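Translation initiation factor eIF2b-like protein (Chaetomium thermophilum, PDB 4ZEM) is the beta subunit of eIF2B, the heterodecameric complex that probably acts as guanine nucleotide exchange factor for eIF2 in translation initiation. Local coordinates at residues 24-28 and 75-79. Sequence-based numbering, arbitrary orientation.
Sequences LEASI and AGARL
R78 reaches across to E25 and I28 within the N-terminal helical bundle of this eIF2B beta subunit, the all-helical part that precedes the Rossmann-like sheet in the chain. The segments 24-28 and 75-79 belong to helices 24-37 and 65-82, whose local axes point roughly the same way, 29° apart, and approach no closer than 12.1 Å, so side chains rather than backbones bridge the gap. The main link is a salt bridge in which R78 presents its guanidinium end-on: NH1 lies 3.1 Å from OE2 of E25, and NH2 lies 3.2 Å from the same oxygen. OE2 takes both donors on its syn side, NH2 close to the carboxylate plane and NH1 clearly tilted out of it, while NH2 also makes a weak bond to OE1 of E25. The carboxylate lies at the guanidinium edge, the two planes being 29° apart. On the glutamate side, CG stands anti to the backbone N (chi1 -176°) and the chain then bends at chi2, which carries the carboxylate over to the arginine. E29, one helical turn on, forms a second salt bridge with NH1, so the arginine charge is probably shared between two acidic groups. CG2 of I28 lies over one face of the R78 guanidinium, above its centre and 4.1 Å from CZ. With an alanine in place of R78, E25 and E29 would probably lose their common cationic partner, and CG2 of I28 the flat group lying against it. Deeper in the interface the contact turns apolar. Helix 43-59 continues this core, its L52 touching both I28 and L79. CD1 of I28 is 4.4 Å from CB of A75, and CG2 of I28 is 4.4 Å from CD2 of L79.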
loop_
_atom_site.group_PDB
_atom_site.type_symbol
_atom_site.label_atom_id
_atom_site.label_comp_id
_atom_site.label_asym_id
_atom_site.label_seq_id
_atom_site.Cartn_x
_atom_site.Cartn_y
_atom_site.Cartn_z
ATOM N N LEU A 24 -20.480 -3.455 -14.530
ATOM C CA LEU A 24 -19.551 -3.802 -13.461
ATOM C C LEU A 24 -18.533 -4.794 -14.007
ATOM O O LEU A 24 -17.326 -4.654 -13.794
ATOM C CB LEU A 24 -20.293 -4.383 -12.255
ATOM C CG LEU A 24 -19.468 -5.081 -11.176
ATOM C CD1 LEU A 24 -18.379 -4.153 -10.636
ATOM C CD2 LEU A 24 -20.378 -5.558 -10.064
ATOM N N GLU A 25 -19.039 -5.771 -14.754
ATOM C CA GLU A 25 -18.213 -6.835 -15.304
ATOM C C GLU A 25 -17.225 -6.287 -16.322
ATOM O O GLU A 25 -16.084 -6.746 -16.404
ATOM C CB GLU A 25 -19.089 -7.929 -15.929
ATOM C CG GLU A 25 -18.288 -9.123 -16.434
ATOM C CD GLU A 25 -17.677 -9.947 -15.302
ATOM O OE1 GLU A 25 -18.039 -9.732 -14.122
ATOM O OE2 GLU A 25 -16.820 -10.806 -15.595
ATOM N N ALA A 26 -17.666 -5.305 -17.097
ATOM C CA ALA A 26 -16.778 -4.651 -18.042
ATOM C C ALA A 26 -15.645 -3.906 -17.321
ATOM O O ALA A 26 -14.492 -3.980 -17.742
ATOM C CB ALA A 26 -17.564 -3.705 -18.933
ATOM N N SER A 27 -15.966 -3.209 -16.230
ATOM C CA SER A 27 -14.947 -2.504 -15.443
ATOM C C SER A 27 -13.923 -3.461 -14.838
ATOM O O SER A 27 -12.720 -3.200 -14.882
ATOM C CB SER A 27 -15.586 -1.678 -14.321
ATOM O OG SER A 27 -16.550 -0.769 -14.820
ATOM N N ILE A 28 -14.407 -4.569 -14.285
ATOM C CA ILE A 28 -13.535 -5.570 -13.679
ATOM C C ILE A 28 -12.604 -6.147 -14.740
ATOM O O ILE A 28 -11.403 -6.271 -14.520
ATOM C CB ILE A 28 -14.339 -6.718 -13.018
ATOM C CG1 ILE A 28 -15.286 -6.177 -11.943
ATOM C CG2 ILE A 28 -13.399 -7.752 -12.408
ATOM C CD1 ILE A 28 -16.125 -7.256 -11.261
ATOM N N ALA A 75 -14.416 -10.768 -6.402
ATOM C CA ALA A 75 -13.852 -9.784 -7.320
ATOM C C ALA A 75 -12.385 -9.534 -6.986
ATOM O O ALA A 75 -11.548 -9.417 -7.881
ATOM C CB ALA A 75 -14.642 -8.489 -7.274
ATOM N N GLY A 76 -12.085 -9.458 -5.691
ATOM C CA GLY A 76 -10.728 -9.242 -5.229
ATOM C C GLY A 76 -9.812 -10.380 -5.631
ATOM O O GLY A 76 -8.653 -10.164 -5.992
ATOM N N ALA A 77 -10.337 -11.597 -5.564
ATOM C CA ALA A 77 -9.582 -12.793 -5.917
ATOM C C ALA A 77 -9.174 -12.779 -7.389
ATOM O O ALA A 77 -8.061 -13.173 -7.740
ATOM C CB ALA A 77 -10.393 -14.035 -5.602
ATOM N N ARG A 78 -10.097 -12.343 -8.241
ATOM C CA ARG A 78 -9.876 -12.263 -9.684
ATOM C C ARG A 78 -8.785 -11.252 -10.027
ATOM O O ARG A 78 -7.910 -11.511 -10.853
ATOM C CB ARG A 78 -11.181 -11.870 -10.374
ATOM C CG ARG A 78 -12.236 -12.946 -10.340
ATOM C CD ARG A 78 -13.495 -12.549 -11.092
ATOM N NE ARG A 78 -13.273 -12.214 -12.492
ATOM C CZ ARG A 78 -14.207 -11.681 -13.275
ATOM N NH1 ARG A 78 -13.940 -11.401 -14.546
ATOM N NH2 ARG A 78 -15.413 -11.424 -12.783
ATOM N N LEU A 79 -8.861 -10.092 -9.388
ATOM C CA LEU A 79 -7.886 -9.037 -9.587
ATOM C C LEU A 79 -6.516 -9.483 -9.106
ATOM O O LEU A 79 -5.509 -9.216 -9.741
ATOM C CB LEU A 79 -8.321 -7.779 -8.849
ATOM C CG LEU A 79 -9.638 -7.187 -9.334
ATOM C CD1 LEU A 79 -10.136 -6.112 -8.388
ATOM C CD2 LEU A 79 -9.491 -6.641 -10.742
#